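Local atomic coordinates of transcriptional regulator, LacI family (Burkholderia phymatum, PDB entry 2RGY), a protein that probably regulates transcription as a LacI-family DNA-binding repressor or activator, its periplasmic-binding-protein-like part probably sensing a sugar or similar small effector. Residues G20-T25 and V72-D77; T122-G127 and F151-R156; S141-R146 and F194-T199; Q182-K187 and L211-P216; A188-L193 and A206-L211. All blocks are in the same frame, centred on the assembly; numbering follows the deposited sequence.

Interaction 1 (G20-T25 and V72-D77)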
# COMPACT_ATOMS: atom_id res chain seq x y z
N GLY A 20 -0.92 3.20 -0.22
CA GLY A 20 -2.35 3.13 -0.46
C GLY A 20 -2.55 2.23 -1.66
O GLY A 20 -1.84 2.40 -2.65
N SER A 21 -3.46 1.27 -1.59
CA SER A 21 -3.68 0.37 -2.72
C SER A 21 -4.21 1.11 -3.95
O SER A 21 -4.17 0.60 -5.07
CB SER A 21 -4.63 -0.76 -2.32
OG SER A 21 -5.87 -0.26 -1.87
N TYR A 22 -4.71 2.32 -3.74
CA TYR A 22 -5.22 3.15 -4.83
C TYR A 22 -4.05 3.51 -5.74
O TYR A 22 -4.11 3.32 -6.96
CB TYR A 22 -5.86 4.42 -4.27
CG TYR A 22 -6.34 5.39 -5.33
CD1 TYR A 22 -7.50 5.13 -6.07
CD2 TYR A 22 -5.62 6.54 -5.60
CE1 TYR A 22 -7.93 6.03 -7.05
CE2 TYR A 22 -6.03 7.44 -6.58
CZ TYR A 22 -7.19 7.18 -7.30
OH TYR A 22 -7.58 8.07 -8.28
N TYR A 23 -2.97 4.02 -5.16
CA TYR A 23 -1.81 4.37 -5.96
C TYR A 23 -1.10 3.12 -6.44
O TYR A 23 -0.49 3.13 -7.51
CB TYR A 23 -0.88 5.29 -5.17
CG TYR A 23 -1.52 6.63 -4.91
CD1 TYR A 23 -1.81 7.49 -5.97
CD2 TYR A 23 -1.92 7.00 -3.63
CE1 TYR A 23 -2.48 8.69 -5.75
CE2 TYR A 23 -2.59 8.20 -3.40
CZ TYR A 23 -2.87 9.04 -4.47
OH TYR A 23 -3.55 10.22 -4.26
N GLY A 24 -1.17 2.05 -5.66
CA GLY A 24 -0.54 0.81 -6.08
C GLY A 24 -1.20 0.30 -7.36
O GLY A 24 -0.54 -0.24 -8.24
N THR A 25 -2.51 0.49 -7.45
CA THR A 25 -3.27 0.06 -8.62
C THR A 25 -2.82 0.81 -9.87
O THR A 25 -2.67 0.24 -10.94
CB THR A 25 -4.78 0.32 -8.41
OG1 THR A 25 -5.22 -0.39 -7.25
CG2 THR A 25 -5.58 -0.15 -9.63
N VAL A 72 2.61 10.28 -17.43
CA VAL A 72 1.32 10.03 -16.80
C VAL A 72 1.33 10.80 -15.48
O VAL A 72 2.25 10.66 -14.68
CB VAL A 72 1.09 8.53 -16.51
CG1 VAL A 72 -0.26 8.34 -15.85
CG2 VAL A 72 1.17 7.73 -17.81
N VAL A 73 0.30 11.59 -15.25
CA VAL A 73 0.27 12.39 -14.04
C VAL A 73 -1.03 12.36 -13.26
O VAL A 73 -2.10 12.52 -13.82
CB VAL A 73 0.60 13.87 -14.37
CG1 VAL A 73 0.50 14.72 -13.13
CG2 VAL A 73 1.98 13.96 -14.98
N ILE A 74 -0.91 12.14 -11.95
CA ILE A 74 -2.06 12.18 -11.06
C ILE A 74 -1.65 12.94 -9.81
O ILE A 74 -0.66 12.61 -9.16
CB ILE A 74 -2.57 10.77 -10.65
CG1 ILE A 74 -3.76 10.92 -9.68
CG2 ILE A 74 -1.48 9.96 -10.01
CD1 ILE A 74 -4.46 9.61 -9.35
N SER A 75 -2.41 13.98 -9.50
CA SER A 75 -2.13 14.80 -8.33
C SER A 75 -3.30 15.73 -8.10
O SER A 75 -3.83 16.32 -9.03
CB SER A 75 -0.86 15.63 -8.55
OG SER A 75 -0.74 16.66 -7.58
N HIS A 76 -3.72 15.85 -6.84
CA HIS A 76 -4.82 16.73 -6.51
C HIS A 76 -4.26 17.99 -5.85
O HIS A 76 -5.02 18.84 -5.38
CB HIS A 76 -5.80 16.03 -5.57
CG HIS A 76 -5.21 15.65 -4.25
ND1 HIS A 76 -4.75 16.59 -3.35
CD2 HIS A 76 -5.00 14.44 -3.68
CE1 HIS A 76 -4.29 15.97 -2.27
NE2 HIS A 76 -4.43 14.67 -2.45
N ASP A 77 -2.93 18.10 -5.82
CA ASP A 77 -2.25 19.26 -5.24
C ASP A 77 -1.94 20.29 -6.32
O ASP A 77 -1.77 21.47 -6.04
CB ASP A 77 -0.94 18.84 -4.57
CG ASP A 77 -1.15 18.00 -3.33
OD1 ASP A 77 -1.64 18.54 -2.32
OD2 ASP A 77 -0.82 16.80 -3.36
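Two tyrosines from the first turn of helix 21-36 converge on one methyl group, CD1 of Ile74. Tyr22 comes in with the outer end of its ring: the OH lies 3.6 Å from Ile74 CD1, and CE2 lies 3.9 Å from the same methyl. Tyr23 meets it less closely, CE1 standing 4.2 Å from Ile74 CD1. The two rings also pack on each other, for Tyr22 CD2 sits 3.7 Å above the centre of the Tyr23 ring, while Tyr22 turns its own edge to Tyr23. Ile74 reaches both because its side chain is extended, with CG1 anti to the backbone N (chi1 178°). It lies at the C-terminal end of the strand that begins at residue 70, in a parallel sheet, and the helix follows strand 10-14 of that sheet; in periplasmic-binding-protein folds such strand ends face the cleft between two lobes. Tyrosine suits this border, since its ring packs on apolar carbon and its hydroxyl tolerates water. Farther out, Tyr23 OH only grazes His76 CD2, and the His76 ring meets that of Phe171. Gly20 takes the N-cap position with a positive phi, which glycine adopts easily. Within the first turn, Thr25 OG1 hydrogen-bonds back to Ser21 O at 2.6 Å.

Interaction 2 (T122-G127 and F151-R156)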
# COMPACT_ATOMS: atom_id res chain seq x y z
N THR A 122 -26.73 5.24 0.09
CA THR A 122 -26.53 4.02 0.86
C THR A 122 -26.92 4.31 2.30
O THR A 122 -27.73 3.60 2.89
CB THR A 122 -25.05 3.54 0.82
OG1 THR A 122 -24.62 3.38 -0.53
CG2 THR A 122 -24.92 2.21 1.54
N LEU A 123 -26.35 5.37 2.87
CA LEU A 123 -26.64 5.74 4.24
C LEU A 123 -28.12 6.09 4.45
O LEU A 123 -28.76 5.59 5.37
CB LEU A 123 -25.78 6.93 4.66
CG LEU A 123 -24.27 6.63 4.73
CD1 LEU A 123 -23.49 7.89 5.05
CD2 LEU A 123 -24.02 5.56 5.78
N ILE A 124 -28.65 6.95 3.60
CA ILE A 124 -30.04 7.34 3.76
C ILE A 124 -31.00 6.18 3.61
O ILE A 124 -31.96 6.07 4.36
CB ILE A 124 -30.40 8.47 2.77
CG1 ILE A 124 -29.72 9.77 3.23
CG2 ILE A 124 -31.92 8.66 2.73
CD1 ILE A 124 -29.61 10.81 2.15
N GLU A 125 -30.72 5.28 2.67
CA GLU A 125 -31.59 4.13 2.46
C GLU A 125 -31.59 3.20 3.67
O GLU A 125 -32.51 2.39 3.85
CB GLU A 125 -31.16 3.37 1.20
CG GLU A 125 -31.45 4.17 -0.08
CD GLU A 125 -31.01 3.46 -1.34
OE1 GLU A 125 -30.34 2.40 -1.23
OE2 GLU A 125 -31.32 3.95 -2.45
N HIS A 126 -30.56 3.31 4.50
CA HIS A 126 -30.46 2.48 5.68
C HIS A 126 -31.05 3.20 6.90
O HIS A 126 -30.76 2.84 8.04
CB HIS A 126 -29.01 2.06 5.92
CG HIS A 126 -28.58 0.93 5.05
ND1 HIS A 126 -28.73 -0.39 5.42
CD2 HIS A 126 -28.08 0.91 3.79
CE1 HIS A 126 -28.34 -1.17 4.42
NE2 HIS A 126 -27.95 -0.41 3.42
N GLY A 127 -31.87 4.21 6.64
CA GLY A 127 -32.53 4.94 7.71
C GLY A 127 -31.76 6.02 8.44
O GLY A 127 -32.29 6.63 9.36
N PHE A 151 -23.97 15.83 -1.12
CA PHE A 151 -24.93 16.80 -0.64
C PHE A 151 -26.14 17.05 -1.53
O PHE A 151 -27.15 17.54 -1.05
CB PHE A 151 -24.22 18.10 -0.30
CG PHE A 151 -23.36 17.99 0.92
CD1 PHE A 151 -23.95 17.77 2.17
CD2 PHE A 151 -21.97 18.07 0.84
CE1 PHE A 151 -23.16 17.63 3.33
CE2 PHE A 151 -21.16 17.93 1.98
CZ PHE A 151 -21.76 17.71 3.23
N ASP A 152 -26.03 16.73 -2.82
CA ASP A 152 -27.17 16.90 -3.72
C ASP A 152 -28.20 15.87 -3.26
O ASP A 152 -29.37 16.19 -3.08
CB ASP A 152 -26.82 16.60 -5.18
CG ASP A 152 -25.99 17.69 -5.83
OD1 ASP A 152 -26.01 18.84 -5.35
OD2 ASP A 152 -25.34 17.40 -6.86
N GLU A 153 -27.75 14.64 -3.06
CA GLU A 153 -28.62 13.55 -2.62
C GLU A 153 -29.25 13.87 -1.26
O GLU A 153 -30.43 13.59 -1.03
CB GLU A 153 -27.82 12.26 -2.53
CG GLU A 153 -28.62 11.02 -2.15
CD GLU A 153 -29.64 10.62 -3.20
OE1 GLU A 153 -29.45 10.95 -4.39
OE2 GLU A 153 -30.63 9.95 -2.83
N LEU A 154 -28.47 14.47 -0.36
CA LEU A 154 -28.98 14.84 0.95
C LEU A 154 -30.08 15.90 0.80
O LEU A 154 -31.09 15.84 1.50
CB LEU A 154 -27.87 15.41 1.85
CG LEU A 154 -26.65 14.57 2.26
CD1 LEU A 154 -26.17 15.04 3.63
CD2 LEU A 154 -26.99 13.09 2.31
N ALA A 155 -29.86 16.85 -0.09
CA ALA A 155 -30.82 17.92 -0.32
C ALA A 155 -32.15 17.37 -0.81
O ALA A 155 -33.20 17.89 -0.44
CB ALA A 155 -30.27 18.92 -1.33
N ARG A 156 -32.10 16.33 -1.64
CA ARG A 156 -33.31 15.69 -2.16
C ARG A 156 -34.11 15.05 -1.03
O ARG A 156 -35.29 14.74 -1.20
CB ARG A 156 -32.98 14.61 -3.18
CG ARG A 156 -32.48 15.12 -4.51
CD ARG A 156 -32.07 13.98 -5.44
NE ARG A 156 -31.30 14.49 -6.56
CZ ARG A 156 -30.01 14.24 -6.78
NH1 ARG A 156 -29.34 13.45 -5.95
NH2 ARG A 156 -29.39 14.80 -7.81
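Ile124 pushes its CD1 methyl against one branch of Leu154, and the 3.5 Å between Ile124 CD1 and Leu154 CD2 is tighter than usual for two carbons. The contact joins the C-terminal ends of two neighbouring helices, 112-125 and 141-155, which are joined in sequence by strand 131-135 and pack side by side against it in an alpha/beta lobe of the periplasmic-binding-protein type. Ile124 reaches across because CG1 lies anti to its carbonyl carbon (chi1 -72°) and the chain then runs on extended to CD1. Leu154 meets it at a slant and also packs on Ala120 and on Leu131 of the strand, so branched aliphatic residues fill the angle between helices and sheet. Glu153 borders the patch with its aliphatic part: Ile124 CD1 is 4.4 Å from Glu153 CG, a loose touch. The carboxylate is engaged in a salt bridge with Arg156, although the hydrogen bond within it is bent and weak. That pairing probably offsets the charge of Glu153 and so eases its repulsion with the nearby Glu125. Beyond Ile124 the first helix ends in a Schellman motif, where Gly127 has the positive phi that glycine readily adopts. In its inner bond, Gly127 N lies 2.9 Å from Ile124 O.

Interaction 3 (S141-R146 and F194-T199)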
# COMPACT_ATOMS: atom_id res chain seq x y z
N SER A 141 -10.24 18.81 -6.51
CA SER A 141 -11.45 18.77 -7.33
C SER A 141 -12.19 17.43 -7.26
O SER A 141 -13.41 17.39 -7.31
CB SER A 141 -11.13 19.11 -8.80
OG SER A 141 -10.39 18.08 -9.42
N ASP A 142 -11.45 16.33 -7.15
CA ASP A 142 -12.09 15.03 -7.06
C ASP A 142 -12.89 14.97 -5.76
O ASP A 142 -13.90 14.27 -5.67
CB ASP A 142 -11.05 13.92 -7.10
CG ASP A 142 -9.90 14.16 -6.14
OD1 ASP A 142 -9.39 15.30 -6.10
OD2 ASP A 142 -9.52 13.21 -5.42
N ASN A 143 -12.44 15.72 -4.76
CA ASN A 143 -13.11 15.72 -3.47
C ASN A 143 -14.34 16.61 -3.51
O ASN A 143 -15.40 16.25 -3.01
CB ASN A 143 -12.15 16.20 -2.37
CG ASN A 143 -12.78 16.14 -0.99
OD1 ASN A 143 -13.27 17.14 -0.47
ND2 ASN A 143 -12.77 14.96 -0.39
N VAL A 144 -14.20 17.78 -4.12
CA VAL A 144 -15.31 18.72 -4.21
C VAL A 144 -16.53 18.15 -4.93
O VAL A 144 -17.66 18.37 -4.50
CB VAL A 144 -14.87 20.02 -4.90
CG1 VAL A 144 -16.06 20.97 -5.02
CG2 VAL A 144 -13.75 20.67 -4.11
N GLU A 145 -16.31 17.41 -6.01
CA GLU A 145 -17.41 16.84 -6.78
C GLU A 145 -18.00 15.65 -6.05
O GLU A 145 -19.17 15.34 -6.18
CB GLU A 145 -16.94 16.45 -8.17
CG GLU A 145 -17.01 17.61 -9.14
CD GLU A 145 -15.97 17.53 -10.23
OE1 GLU A 145 -15.84 16.44 -10.84
OE2 GLU A 145 -15.30 18.57 -10.49
N ARG A 146 -17.15 14.99 -5.28
CA ARG A 146 -17.54 13.85 -4.47
C ARG A 146 -18.53 14.36 -3.42
O ARG A 146 -19.60 13.78 -3.21
CB ARG A 146 -16.28 13.30 -3.81
CG ARG A 146 -16.41 11.98 -3.12
CD ARG A 146 -15.01 11.49 -2.76
NE ARG A 146 -14.09 11.69 -3.89
CZ ARG A 146 -12.84 11.24 -3.95
NH1 ARG A 146 -12.33 10.55 -2.94
NH2 ARG A 146 -12.10 11.48 -5.03
N PHE A 194 -19.51 9.32 6.42
CA PHE A 194 -18.97 9.15 5.08
C PHE A 194 -17.53 9.66 5.06
O PHE A 194 -17.26 10.81 5.40
CB PHE A 194 -19.79 9.93 4.06
CG PHE A 194 -19.17 9.99 2.70
CD1 PHE A 194 -18.58 8.86 2.13
CD2 PHE A 194 -19.23 11.17 1.95
CE1 PHE A 194 -18.07 8.90 0.82
CE2 PHE A 194 -18.73 11.23 0.64
CZ PHE A 194 -18.15 10.09 0.07
N CYS A 195 -16.61 8.78 4.67
CA CYS A 195 -15.19 9.12 4.58
C CYS A 195 -14.77 9.19 3.12
O CYS A 195 -14.97 8.25 2.35
CB CYS A 195 -14.36 8.07 5.31
SG CYS A 195 -14.66 8.08 7.08
N ALA A 196 -14.17 10.31 2.75
CA ALA A 196 -13.73 10.58 1.38
C ALA A 196 -12.88 9.49 0.72
O ALA A 196 -12.79 9.44 -0.51
CB ALA A 196 -13.00 11.92 1.33
N ASN A 197 -12.25 8.64 1.52
CA ASN A 197 -11.47 7.53 0.98
C ASN A 197 -11.37 6.42 2.02
O ASN A 197 -11.53 6.68 3.22
CB ASN A 197 -10.08 8.00 0.50
CG ASN A 197 -9.07 8.17 1.63
OD1 ASN A 197 -9.42 8.29 2.80
ND2 ASN A 197 -7.79 8.20 1.26
N ASP A 198 -11.14 5.20 1.56
CA ASP A 198 -11.05 4.04 2.45
C ASP A 198 -9.97 4.19 3.53
O ASP A 198 -10.16 3.72 4.65
CB ASP A 198 -10.78 2.76 1.64
CG ASP A 198 -11.99 2.35 0.79
OD1 ASP A 198 -13.09 2.88 1.01
OD2 ASP A 198 -11.83 1.48 -0.09
N THR A 199 -8.86 4.84 3.19
CA THR A 199 -7.77 5.03 4.14
C THR A 199 -8.25 5.75 5.39
O THR A 199 -8.06 5.26 6.50
CB THR A 199 -6.62 5.83 3.51
OG1 THR A 199 -6.02 5.05 2.47
CG2 THR A 199 -5.55 6.17 4.56
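Where strand 192-195 gives way to helix 198-210, the chain passes the first turns of helix 141-155, with Asn143 and Ala196 having the nearest alpha carbons, 7.1 Å apart. Ala196 lies in the short link between strand and helix, and its carbonyl takes the hydrogen bond that joins the two segments: Arg146 NH1 to Ala196 O at 2.7 Å, with an N-H...O angle of 140°. The oxygen lies almost in the guanidinium plane, while the donor is tilted 21° from the plane of the carbonyl. A bend at chi3 (-44°) folds the arginine back along its own helix, where Arg146 NH2 forms a salt bridge with Asp142 OD2 at 3.1 Å and NE makes a weak bond to Asp142 O. The guanidinium is thereby held at several points, which suits a buried charge; Asp142 probably balances it. Both segments lie where the chain leaves the C-terminal end of a parallel strand, 131-135 or 192-195, and enters a helix, the edge where periplasmic-binding-protein-like lobes commonly build their ligand cleft. Closer to the sheet, the arginine's aliphatic part takes over: Arg146 CG lies 4.1 Å from Phe194 CZ, at the edge of the ring, and the two side chains cross at about a right angle. Phe194 in turn stacks with Phe150. Ala196, small enough for the close approach, packs its CB against the Asn143 side chain. Next along, Asn197 N-caps helix 198-210, its OD1 accepting from Met200 N.

Interaction 4 (Q182-K187 and L211-P216)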
# COMPACT_ATOMS: atom_id res chain seq x y z
N GLN A 182 -11.54 14.68 16.16
CA GLN A 182 -12.11 16.02 16.17
C GLN A 182 -13.64 15.93 16.12
O GLN A 182 -14.33 16.70 16.79
CB GLN A 182 -11.58 16.83 14.98
CG GLN A 182 -12.00 18.30 14.99
CD GLN A 182 -11.53 19.07 13.76
OE1 GLN A 182 -10.36 19.03 13.39
NE2 GLN A 182 -12.46 19.79 13.13
N LEU A 183 -14.15 14.99 15.34
CA LEU A 183 -15.59 14.81 15.20
C LEU A 183 -16.23 14.37 16.51
O LEU A 183 -17.21 14.96 16.95
CB LEU A 183 -15.88 13.77 14.11
CG LEU A 183 -17.34 13.37 13.92
CD1 LEU A 183 -18.18 14.59 13.51
CD2 LEU A 183 -17.42 12.27 12.87
N LEU A 184 -15.69 13.33 17.13
CA LEU A 184 -16.21 12.82 18.40
C LEU A 184 -16.13 13.84 19.53
O LEU A 184 -17.00 13.88 20.41
CB LEU A 184 -15.43 11.57 18.81
CG LEU A 184 -15.56 10.40 17.85
CD1 LEU A 184 -14.61 9.28 18.24
CD2 LEU A 184 -17.00 9.92 17.85
N GLU A 185 -15.06 14.63 19.51
CA GLU A 185 -14.83 15.65 20.52
C GLU A 185 -15.84 16.79 20.37
O GLU A 185 -16.21 17.44 21.36
CB GLU A 185 -13.40 16.21 20.38
CG GLU A 185 -12.30 15.29 20.92
CD GLU A 185 -10.90 15.68 20.43
OE1 GLU A 185 -10.70 16.86 20.06
OE2 GLU A 185 -9.99 14.81 20.44
N SER A 186 -16.28 17.04 19.14
CA SER A 186 -17.23 18.11 18.90
C SER A 186 -18.58 17.78 19.53
O SER A 186 -19.35 18.68 19.82
CB SER A 186 -17.43 18.36 17.40
OG SER A 186 -18.34 17.43 16.85
N LYS A 187 -18.84 16.49 19.73
CA LYS A 187 -20.09 16.01 20.33
C LYS A 187 -21.25 16.06 19.35
O LYS A 187 -22.38 15.73 19.71
CB LYS A 187 -20.43 16.84 21.59
CG LYS A 187 -19.36 16.76 22.68
CD LYS A 187 -19.22 15.33 23.20
CE LYS A 187 -18.13 15.25 24.27
NZ LYS A 187 -18.15 13.93 24.98
N LEU A 211 -12.72 3.25 21.42
CA LEU A 211 -13.69 3.81 22.37
C LEU A 211 -14.93 2.97 22.62
O LEU A 211 -15.84 3.38 23.34
CB LEU A 211 -14.11 5.21 21.90
CG LEU A 211 -12.97 6.22 21.77
CD1 LEU A 211 -13.47 7.49 21.06
CD2 LEU A 211 -12.44 6.55 23.15
N GLY A 212 -14.99 1.78 22.04
CA GLY A 212 -16.14 0.92 22.25
C GLY A 212 -17.36 1.31 21.44
O GLY A 212 -18.47 0.89 21.76
N ILE A 213 -17.16 2.13 20.40
CA ILE A 213 -18.25 2.55 19.54
C ILE A 213 -18.34 1.50 18.44
O ILE A 213 -17.47 1.42 17.57
CB ILE A 213 -17.96 3.92 18.90
CG1 ILE A 213 -17.90 4.98 20.00
CG2 ILE A 213 -19.03 4.24 17.86
CD1 ILE A 213 -17.28 6.28 19.57
N SER A 214 -19.40 0.69 18.48
CA SER A 214 -19.58 -0.38 17.51
C SER A 214 -19.97 0.06 16.11
O SER A 214 -20.70 1.03 15.90
CB SER A 214 -20.59 -1.40 18.05
OG SER A 214 -21.81 -0.77 18.40
N VAL A 215 -19.45 -0.69 15.14
CA VAL A 215 -19.71 -0.45 13.74
C VAL A 215 -20.08 -1.81 13.17
O VAL A 215 -19.30 -2.76 13.29
CB VAL A 215 -18.45 0.09 13.03
CG1 VAL A 215 -18.73 0.27 11.54
CG2 VAL A 215 -18.04 1.40 13.65
N PRO A 216 -21.26 -1.94 12.55
CA PRO A 216 -22.29 -0.92 12.31
C PRO A 216 -23.23 -0.69 13.49
O PRO A 216 -24.19 0.07 13.38
CB PRO A 216 -23.04 -1.49 11.12
CG PRO A 216 -23.06 -2.96 11.45
CD PRO A 216 -21.63 -3.21 11.91
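Leu184 extends its two methyl branches toward two different side chains, meeting both tip to tip. CD1 points at Leu211, where the methyl-to-methyl distance from Leu184 CD1 to Leu211 CD1 is 3.5 Å. The other branch faces the end of Ile213, with Leu184 CD2 4.0 Å from Ile213 CD1. A forked leucine suits this place, offering one methyl to each apolar partner; its CG lies anti to the carbonyl carbon (chi1 -63°), which carries the fork outward from helix 173-186. Leu211 and Ile213 have a similar first torsion and aim their ends back at it from the C-terminal end of the helix that begins at 198 and the loop after it. Between them Gly212, with positive phi, closes that helix in a Schellman motif, and the reversal brings both flanking side chains to the same partner. This is the far end of the lobe's alpha/beta layering, where two neighbouring helices finish and the chain turns back toward strand 220-223. Leu184 packs in addition on Arg207, and Ile213 on Phe208, which continues the apolar patch inward. Leu211 lies nearer to solvent. Helix 173-186 also has a polar finish: Ser186 OG hydrogen-bonds to Leu183 O at 2.7 Å and accepts a hydrogen bond from Ala188 N, just before the chain leaves the helix at Lys187, which has a positive phi.

Interaction 5 (A188-L193 and A206-L211)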
# COMPACT_ATOMS: atom_id res chain seq x y z
N ALA A 188 -20.98 16.48 18.12
CA ALA A 188 -22.02 16.55 17.11
C ALA A 188 -22.65 15.17 16.94
O ALA A 188 -21.95 14.17 16.74
CB ALA A 188 -21.44 17.02 15.78
N PRO A 189 -23.98 15.08 17.02
CA PRO A 189 -24.63 13.78 16.87
C PRO A 189 -24.56 13.26 15.44
O PRO A 189 -24.56 14.05 14.49
CB PRO A 189 -26.06 14.06 17.32
CG PRO A 189 -26.28 15.44 16.80
CD PRO A 189 -24.98 16.15 17.19
N PHE A 190 -24.50 11.95 15.28
CA PHE A 190 -24.47 11.34 13.95
C PHE A 190 -24.51 9.82 14.07
O PHE A 190 -23.92 9.25 14.97
CB PHE A 190 -23.23 11.78 13.17
CG PHE A 190 -21.96 11.14 13.63
CD1 PHE A 190 -21.55 9.91 13.10
CD2 PHE A 190 -21.16 11.76 14.60
CE1 PHE A 190 -20.36 9.30 13.52
CE2 PHE A 190 -19.97 11.16 15.03
CZ PHE A 190 -19.57 9.92 14.50
N THR A 191 -25.24 9.17 13.17
CA THR A 191 -25.32 7.72 13.21
C THR A 191 -24.69 7.13 11.96
O THR A 191 -24.48 5.92 11.89
CB THR A 191 -26.78 7.23 13.31
OG1 THR A 191 -27.50 7.64 12.15
CG2 THR A 191 -27.44 7.78 14.56
N GLY A 192 -24.39 7.99 11.00
CA GLY A 192 -23.79 7.54 9.75
C GLY A 192 -22.65 8.45 9.35
O GLY A 192 -22.79 9.67 9.38
N LEU A 193 -21.53 7.85 8.96
CA LEU A 193 -20.33 8.60 8.58
C LEU A 193 -19.81 8.28 7.18
O LEU A 193 -19.69 7.11 6.80
CB LEU A 193 -19.21 8.32 9.59
CG LEU A 193 -17.80 8.84 9.24
CD1 LEU A 193 -17.80 10.35 9.25
CD2 LEU A 193 -16.79 8.31 10.25
N ALA A 206 -10.69 2.54 13.45
CA ALA A 206 -9.66 2.33 14.46
C ALA A 206 -10.03 3.06 15.74
O ALA A 206 -9.94 2.49 16.82
CB ALA A 206 -8.31 2.82 13.96
N ARG A 207 -10.44 4.32 15.60
CA ARG A 207 -10.82 5.14 16.74
C ARG A 207 -12.07 4.58 17.41
O ARG A 207 -12.10 4.41 18.62
CB ARG A 207 -11.07 6.58 16.30
CG ARG A 207 -11.36 7.55 17.44
CD ARG A 207 -10.36 7.36 18.57
NE ARG A 207 -10.53 8.34 19.64
CZ ARG A 207 -9.95 8.25 20.83
NH1 ARG A 207 -9.15 7.23 21.12
NH2 ARG A 207 -10.16 9.19 21.74
N PHE A 208 -13.10 4.31 16.62
CA PHE A 208 -14.34 3.76 17.15
C PHE A 208 -14.09 2.50 17.98
O PHE A 208 -14.72 2.30 19.01
CB PHE A 208 -15.31 3.44 16.02
CG PHE A 208 -15.85 4.65 15.31
CD1 PHE A 208 -16.55 4.51 14.11
CD2 PHE A 208 -15.66 5.93 15.84
CE1 PHE A 208 -17.07 5.62 13.44
CE2 PHE A 208 -16.17 7.06 15.17
CZ PHE A 208 -16.88 6.90 13.96
N GLN A 209 -13.18 1.65 17.51
CA GLN A 209 -12.88 0.42 18.22
C GLN A 209 -12.19 0.73 19.56
O GLN A 209 -12.46 0.08 20.57
CB GLN A 209 -11.99 -0.48 17.35
CG GLN A 209 -11.86 -1.95 17.82
CD GLN A 209 -10.90 -2.13 18.98
OE1 GLN A 209 -9.96 -1.36 19.16
NE2 GLN A 209 -11.12 -3.18 19.77
N GLN A 210 -11.33 1.74 19.56
CA GLN A 210 -10.64 2.14 20.78
C GLN A 210 -11.61 2.66 21.85
O GLN A 210 -11.35 2.52 23.04
CB GLN A 210 -9.59 3.23 20.49
CG GLN A 210 -8.50 2.81 19.51
CD GLN A 210 -7.51 3.93 19.19
OE1 GLN A 210 -7.73 5.09 19.54
NE2 GLN A 210 -6.43 3.58 18.51
N LEU A 211 -12.72 3.25 21.42
CA LEU A 211 -13.69 3.81 22.37
C LEU A 211 -14.93 2.97 22.62
O LEU A 211 -15.84 3.38 23.34
CB LEU A 211 -14.11 5.21 21.90
CG LEU A 211 -12.97 6.22 21.77
CD1 LEU A 211 -13.47 7.49 21.06
CD2 LEU A 211 -12.44 6.55 23.15
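Apolar contact carries this pairing, and it gathers on a single carbon, CZ of Phe208. Phe190 approaches from the opposite direction, the two rings meeting through their outer ends with Phe190 CZ 4.1 Å from Phe208 CZ. The Phe208 atom lies near the plane of the Phe190 ring, at its edge. Leu193 supplies the second partner from the strand: its CD2 methyl is 4.0 Å from Phe208 CZ and 4.2 Å from Phe208 CE1, with the two side chains crossing at a slant. The first torsion brings Phe190 here: its CG sits between the backbone N and the carbonyl carbon (chi1 75°). Long, flat phenylalanine suits the span, because the nearest alpha carbons, those of Leu193 and Phe208, are 11.5 Å apart.

Backbone hydrogen bonds fix the frame. Leu193 is paired with Ser220 and Ile222 of the adjoining strand, and strand 192-195, helix 198-210 and strand 220-223 form a beta-alpha-beta unit, so the contact packs the crossover helix onto its own sheet.

Polar bonds lie on the flank of the helix toward helix 173-186. Arg207 NH1 hydrogen-bonds to Gln210 OE1 at 3.0 Å, in the plane of the amide carbonyl, and Tyr177 OH also bonds this oxygen. Leu211 CD1 lies over one face of the guanidinium, offset toward its rim.

With no hydrogen bond between the two segments, their association rests on shape and on removal of hydrocarbon from water, while Arg207 and Gln210 pair with each other away from the two phenylalanine rings.

Interactions 4 and 5 form one continuous patch at the far end of the second lobe: their centres are about 3 Å apart, they share Leu211, and Ile213 N lies 2.8 Å from Phe208 O, a probable hydrogen bond. Interaction 2 borders interaction 5 through Leu123, with their centres about 19 Å apart. Interaction 3 uses the same strand and helix as interaction 5, but at the other end of the strand, about 18 Å between centres. There it meets interaction 1 of the first lobe, where His76 CB lies 3.7 Å from Asp142 OD1. Interactions 1 and 3 thus probably border the interlobe effector cleft, whereas interactions 2, 4 and 5 lie farther out.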